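Long-range contact in antifreeze protein (Marinomonas primoryensis, PDB 5JUH), which forms the calcium-binding C-terminal RTX domain of a giant adhesin, probably secreted by the type I route, that attaches its Antarctic bacterium to diatoms and ice: residues Gly178-Val190 against Asn194-Gly203. Sequence-based numbering, arbitrary orientation.
With CA (calcium ion), chain B.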
ATOM      1  N   GLY A 178       5.855  -8.345  14.547  1.00 18.40           N
ATOM      2  CA  GLY A 178       7.116  -8.393  15.184  1.00 17.24           C
ATOM      3  C   GLY A 178       7.578  -9.813  15.574  1.00 18.80           C
ATOM      4  O   GLY A 178       8.470  -9.940  16.349  1.00 23.19           O
ATOM      5  N   VAL A 179       6.862 -10.824  15.166  1.00 16.77           N
ATOM      6  CA  VAL A 179       7.192 -12.224  15.429  1.00 18.03           C
ATOM      7  C   VAL A 179       7.177 -13.078  14.191  1.00 19.93           C
ATOM      8  O   VAL A 179       6.506 -12.816  13.231  1.00 15.62           O
ATOM      9  CB  VAL A 179       6.329 -12.852  16.519  1.00 19.12           C
ATOM     10  CG1 VAL A 179       6.501 -12.153  17.853  1.00 17.45           C
ATOM     11  CG2 VAL A 179       4.877 -12.968  16.172  1.00 18.77           C
ATOM     12  N   ASP A 180       8.008 -14.148  14.248  1.00 17.80           N
ATOM     13  CA  ASP A 180       8.029 -15.192  13.196  1.00 16.29           C
ATOM     14  C   ASP A 180       8.444 -14.708  11.794  1.00 16.02           C
ATOM     15  O   ASP A 180       8.132 -15.360  10.819  1.00 18.75           O
ATOM     16  CB  ASP A 180       6.676 -15.925  13.111  1.00 20.48           C
ATOM     17  CG  ASP A 180       6.253 -16.495  14.421  1.00 22.62           C
ATOM     18  OD1 ASP A 180       7.044 -17.229  14.985  1.00 21.99           O
ATOM     19  OD2 ASP A 180       5.077 -16.221  14.902  1.00 20.92           O
ATOM     20  N   GLY A 181       9.157 -13.596  11.736  1.00 15.58           N
ATOM     21  CA  GLY A 181       9.400 -12.904  10.488  1.00 15.97           C
ATOM     22  C   GLY A 181       8.175 -12.625   9.760  1.00 16.30           C
ATOM     23  O   GLY A 181       7.231 -12.106  10.323  1.00 17.33           O
ATOM     24  N   VAL A 182       8.191 -12.827   8.465  1.00 15.74           N
ATOM     25  CA  VAL A 182       7.019 -12.571   7.635  1.00 14.57           C
ATOM     26  C   VAL A 182       6.204 -13.805   7.311  1.00 15.12           C
ATOM     27  O   VAL A 182       6.755 -14.722   6.711  1.00 16.46           O
ATOM     28  CB  VAL A 182       7.361 -11.699   6.398  1.00 12.97           C
ATOM     29  CG1 VAL A 182       6.103 -11.448   5.581  1.00 16.09           C
ATOM     30  CG2 VAL A 182       8.073 -10.420   6.767  1.00 12.22           C
ATOM     31  N   THR A 183       4.943 -13.901   7.784  1.00 15.37           N
ATOM     32  CA  THR A 183       4.026 -15.011   7.491  1.00 15.21           C
ATOM     33  C   THR A 183       2.592 -14.523   7.188  1.00 16.68           C
ATOM     34  O   THR A 183       2.310 -13.295   7.229  1.00 16.62           O
ATOM     35  CB  THR A 183       3.948 -15.974   8.707  1.00 15.90           C
ATOM     36  OG1 THR A 183       3.095 -15.348   9.719  1.00 16.01           O
ATOM     37  CG2 THR A 183       5.300 -16.283   9.338  1.00 17.66           C
ATOM     38  N   THR A 184       1.692 -15.425   6.886  1.00 17.25           N
ATOM     39  CA  THR A 184       0.307 -15.103   6.722  1.00 18.49           C
ATOM     40  C   THR A 184      -0.397 -14.450   7.919  1.00 19.62           C
ATOM     41  O   THR A 184      -1.502 -13.944   7.740  1.00 20.55           O
ATOM     42  CB  THR A 184      -0.506 -16.275   6.205  1.00 20.61           C
ATOM     43  OG1 THR A 184      -0.453 -17.303   7.191  1.00 25.46           O
ATOM     44  CG2 THR A 184      -0.036 -16.740   4.925  1.00 21.34           C
ATOM     45  N   ALA A 185       0.240 -14.453   9.075  1.00 16.99           N
ATOM     46  CA  ALA A 185      -0.341 -13.785  10.236  1.00 18.11           C
ATOM     47  C   ALA A 185      -0.086 -12.308  10.171  1.00 18.20           C
ATOM     48  O   ALA A 185      -0.760 -11.552  10.810  1.00 18.75           O
ATOM     49  CB  ALA A 185       0.285 -14.316  11.524  1.00 18.69           C
ATOM     50  N   ASP A 186       0.900 -11.898   9.380  1.00 14.44           N
ATOM     51  CA  ASP A 186       1.193 -10.457   9.184  1.00 14.65           C
ATOM     52  C   ASP A 186       0.184  -9.837   8.240  1.00 12.41           C
ATOM     53  O   ASP A 186      -0.532 -10.499   7.446  1.00 15.00           O
ATOM     54  CB  ASP A 186       2.618 -10.316   8.632  1.00 13.23           C
ATOM     55  CG  ASP A 186       3.724 -10.644   9.704  1.00 14.91           C
ATOM     56  OD1 ASP A 186       3.816 -10.013  10.729  1.00 16.03           O
ATOM     57  OD2 ASP A 186       4.483 -11.602   9.414  1.00 15.71           O
ATOM     58  N   SER A 187       0.112  -8.512   8.361  1.00 14.20           N
ATOM     59  CA  SER A 187      -0.790  -7.760   7.492  1.00 14.13           C
ATOM     60  C   SER A 187      -0.240  -6.394   7.206  1.00 14.76           C
ATOM     61  O   SER A 187       0.699  -5.896   7.855  1.00 17.19           O
ATOM     62  CB  SER A 187      -2.200  -7.621   8.157  1.00 17.17           C
ATOM     63  OG  SER A 187      -2.039  -6.922   9.409  1.00 19.62           O
ATOM     64  N   ILE A 188      -0.846  -5.768   6.202  1.00 12.82           N
ATOM     65  CA  ILE A 188      -0.516  -4.358   5.886  1.00 13.42           C
ATOM     66  C   ILE A 188      -1.757  -3.521   6.040  1.00 12.16           C
ATOM     67  O   ILE A 188      -2.894  -4.026   5.834  1.00 13.99           O
ATOM     68  CB  ILE A 188       0.089  -4.159   4.485  1.00 14.84           C
ATOM     69  CG1 ILE A 188      -0.835  -4.477   3.418  1.00 18.42           C
ATOM     70  CG2 ILE A 188       1.453  -4.805   4.383  1.00 16.43           C
ATOM     71  CD1 ILE A 188      -0.458  -3.757   2.130  1.00 25.35           C
ATOM     72  N   LYS A 189      -1.536  -2.255   6.331  1.00 11.11           N
ATOM     73  CA  LYS A 189      -2.602  -1.277   6.422  1.00 12.30           C
ATOM     74  C   LYS A 189      -2.863  -0.664   5.007  1.00 10.90           C
ATOM     75  O   LYS A 189      -1.926  -0.123   4.410  1.00 11.62           O
ATOM     76  CB  LYS A 189      -2.261  -0.239   7.424  1.00 11.99           C
ATOM     77  CG  LYS A 189      -2.140  -0.828   8.813  1.00 13.00           C
ATOM     78  CD  LYS A 189      -2.038   0.186   9.922  1.00 15.02           C
ATOM     79  CE  LYS A 189      -0.735   0.921   9.845  1.00 17.12           C
ATOM     80  NZ  LYS A 189      -0.475   1.699  11.148  1.00 15.82           N
ATOM     81  N   VAL A 190      -4.086  -0.779   4.510  1.00 10.72           N
ATOM     82  CA  VAL A 190      -4.473  -0.313   3.199  1.00  9.70           C
ATOM     83  C   VAL A 190      -5.606   0.678   3.400  1.00 10.34           C
ATOM     84  O   VAL A 190      -6.578   0.390   4.146  1.00 11.57           O
ATOM     85  CB  VAL A 190      -4.967  -1.448   2.323  1.00 12.47           C
ATOM     86  CG1 VAL A 190      -5.579  -0.955   1.053  1.00 14.10           C
ATOM     87  CG2 VAL A 190      -3.889  -2.460   2.114  1.00 14.91           C
ATOM     88  N   ASN A 194     -10.192   7.054   2.306  1.00 14.42           N
ATOM     89  CA  ASN A 194      -9.929   7.631   3.592  1.00 15.87           C
ATOM     90  C   ASN A 194     -10.290   6.828   4.805  1.00 14.59           C
ATOM     91  O   ASN A 194     -10.378   7.350   5.887  1.00 18.63           O
ATOM     92  CB  ASN A 194     -10.477   9.065   3.737  1.00 20.48           C
ATOM     93  CG  ASN A 194     -10.128   9.895   2.546  1.00 26.78           C
ATOM     94  OD1 ASN A 194     -10.977  10.314   1.796  1.00 42.48           O
ATOM     95  ND2 ASN A 194      -8.911  10.123   2.378  1.00 27.04           N
ATOM     96  N   GLU A 195     -10.424   5.541   4.657  1.00 11.46           N
ATOM     97  CA  GLU A 195     -10.643   4.628   5.788  1.00 12.22           C
ATOM     98  C   GLU A 195      -9.618   3.465   5.618  1.00 13.17           C
ATOM     99  O   GLU A 195      -9.208   3.134   4.536  1.00 13.52           O
ATOM    100  CB  GLU A 195     -12.085   4.102   5.782  1.00 15.51           C
ATOM    101  CG  GLU A 195     -13.006   5.294   6.312  1.00 20.82           C
ATOM    102  CD  GLU A 195     -14.477   5.097   6.440  1.00 27.62           C
ATOM    103  OE1 GLU A 195     -15.257   5.791   7.291  1.00 25.78           O
ATOM    104  OE2 GLU A 195     -14.839   4.295   5.545  1.00 27.69           O
ATOM    105  N   GLU A 196      -9.225   2.927   6.772  1.00 13.35           N
ATOM    106  CA  GLU A 196      -8.092   2.002   6.819  1.00 13.29           C
ATOM    107  C   GLU A 196      -8.552   0.571   7.156  1.00 13.87           C
ATOM    108  O   GLU A 196      -9.404   0.336   8.028  1.00 15.02           O
ATOM    109  CB  GLU A 196      -7.086   2.533   7.818  1.00 12.92           C
ATOM    110  CG  GLU A 196      -5.785   1.737   7.747  1.00 15.36           C
ATOM    111  CD  GLU A 196      -4.700   2.452   8.498  1.00 15.14           C
ATOM    112  OE1 GLU A 196      -4.596   2.420   9.717  1.00 16.14           O
ATOM    113  OE2 GLU A 196      -3.899   3.085   7.744  1.00 15.97           O
ATOM    114  N   TYR A 197      -7.852  -0.356   6.507  1.00 10.09           N
ATOM    115  CA  TYR A 197      -8.094  -1.779   6.607  1.00 11.85           C
ATOM    116  C   TYR A 197      -6.851  -2.593   6.723  1.00 13.22           C
ATOM    117  O   TYR A 197      -5.863  -2.147   6.231  1.00 16.13           O
ATOM    118  CB  TYR A 197      -8.821  -2.243   5.296  1.00 12.34           C
ATOM    119  CG  TYR A 197     -10.116  -1.475   5.074  1.00 11.68           C
ATOM    120  CD1 TYR A 197     -10.094  -0.198   4.452  1.00 11.35           C
ATOM    121  CD2 TYR A 197     -11.324  -1.968   5.455  1.00 14.22           C
ATOM    122  CE1 TYR A 197     -11.234   0.524   4.269  1.00 12.91           C
ATOM    123  CE2 TYR A 197     -12.485  -1.273   5.265  1.00 15.11           C
ATOM    124  CZ  TYR A 197     -12.451  -0.003   4.715  1.00 12.76           C
ATOM    125  OH  TYR A 197     -13.604   0.670   4.522  1.00 14.02           O
ATOM    126  N   SER A 198      -6.879  -3.717   7.490  1.00 13.44           N
ATOM    127  CA  SER A 198      -5.719  -4.560   7.649  1.00 14.84           C
ATOM    128  C   SER A 198      -5.877  -5.787   6.774  1.00 16.70           C
ATOM    129  O   SER A 198      -6.814  -6.530   6.967  1.00 18.05           O
ATOM    130  CB  SER A 198      -5.559  -4.968   9.120  1.00 19.59           C
ATOM    131  OG  SER A 198      -4.967  -3.855   9.768  1.00 23.36           O
ATOM    132  N   ILE A 199      -5.006  -5.958   5.812  1.00 13.30           N
ATOM    133  CA  ILE A 199      -5.087  -6.998   4.827  1.00 13.71           C
ATOM    134  C   ILE A 199      -3.921  -7.966   5.056  1.00 13.14           C
ATOM    135  O   ILE A 199      -2.748  -7.593   4.985  1.00 15.05           O
ATOM    136  CB  ILE A 199      -5.061  -6.431   3.368  1.00 16.50           C
ATOM    137  CG1 ILE A 199      -6.192  -5.388   3.156  1.00 18.75           C
ATOM    138  CG2 ILE A 199      -5.170  -7.591   2.374  1.00 16.60           C
ATOM    139  CD1 ILE A 199      -7.614  -5.877   3.469  1.00 19.19           C
ATOM    140  N   ASN A 200      -4.257  -9.251   5.310  1.00 13.87           N
ATOM    141  CA  ASN A 200      -3.237 -10.226   5.612  1.00 14.90           C
ATOM    142  C   ASN A 200      -2.429 -10.648   4.403  1.00 15.88           C
ATOM    143  O   ASN A 200      -2.966 -10.744   3.294  1.00 14.85           O
ATOM    144  CB  ASN A 200      -3.819 -11.459   6.225  1.00 15.82           C
ATOM    145  CG  ASN A 200      -4.192 -11.269   7.682  1.00 21.01           C
ATOM    146  OD1 ASN A 200      -3.360 -11.505   8.620  1.00 24.75           O
ATOM    147  ND2 ASN A 200      -5.396 -10.954   7.897  1.00 21.16           N
ATOM    148  N   ILE A 201      -1.205 -10.932   4.666  1.00 14.59           N
ATOM    149  CA  ILE A 201      -0.357 -11.690   3.740  0.50 15.41           C
ATOM    150  C   ILE A 201      -1.084 -12.998   3.347  1.00 16.82           C
ATOM    151  O   ILE A 201      -1.611 -13.746   4.185  1.00 18.78           O
ATOM    152  CB  ILE A 201       0.989 -11.931   4.396  0.50 16.69           C
ATOM    153  CG1 ILE A 201       1.729 -10.623   4.526  0.50 17.20           C
ATOM    154  CG2 ILE A 201       1.753 -13.042   3.689  0.50 17.57           C
ATOM    155  CD1 ILE A 201       3.163 -10.663   4.214  0.50 16.97           C
ATOM    156  N   ASP A 202      -1.127 -13.251   2.032  1.00 18.13           N
ATOM    157  CA  ASP A 202      -1.966 -14.370   1.572  1.00 25.76           C
ATOM    158  C   ASP A 202      -1.198 -15.521   1.103  1.00 28.08           C
ATOM    159  O   ASP A 202      -1.733 -16.506   0.740  1.00 40.84           O
ATOM    160  CB  ASP A 202      -2.860 -13.953   0.437  1.00 30.44           C
ATOM    161  CG  ASP A 202      -2.080 -13.550  -0.799  1.00 39.54           C
ATOM    162  OD1 ASP A 202      -0.856 -13.914  -0.992  1.00 45.91           O
ATOM    163  OD2 ASP A 202      -2.782 -12.886  -1.569  1.00 53.33           O
ATOM    164  N   GLY A 203       0.108 -15.407   1.105  1.00 22.26           N
ATOM    165  CA  GLY A 203       0.944 -16.484   0.523  1.00 25.07           C
ATOM    166  C   GLY A 203       2.402 -16.005   0.494  1.00 26.51           C
ATOM    167  O   GLY A 203       2.615 -14.877   0.927  1.00 19.80           O
ATOM    168  OXT GLY A 203       3.337 -16.784   0.094  1.00 22.17           O
TER
HETATM  169 CA    CA B 201       5.439 -11.582  11.636  1.00 14.62          CA
HETATM  170  O   HOH W   1       3.950 -13.525  11.610  1.00 19.00           O
HETATM  171  O   HOH W   2      -2.246  -4.308   9.545  1.00 33.70           O
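E196 swings CG to the far side of its backbone N (chi1 -171°), which carries its carboxylate across to K189, whose CG lies opposite the carbonyl carbon (chi1 -63°); the two side chains cross at a slant on the face that also carries S187 and S198. There the carboxylate lies over the lysine methylenes, E196 OE1 being 3.4 Å from K189 CD, while the flexible lysine carries its ammonium on to the backbone oxygen of E118. On the same face the small hydroxyls of S187 and S198 are bridged by one water, 2.6 Å from S187 OG. The other face is mainly apolar: branched V190 CG2 packs on I199 CG1 at 3.9 Å, and the broad ring of Y197 reaches helix 140-150. Strands 187-192 and 195-200 form a beta-hairpin at the margin of a sheet whose strands 76-78, 96-98 and 120-122 run parallel, as in RTX beta-rolls. I188 and I199 exchange paired backbone bonds, the one from I199 N to I188 O being nearly straight (173°). Beyond the strand, I201 N donates to D186 O at 2.9 Å. D186 suits this junction because its carboxylate binds calcium through both oxygens, with V179 O, G181 O, D175, N177 and a water that also meets T183 OG1, while OD2 also accepts from T183 N through its anti lone pair.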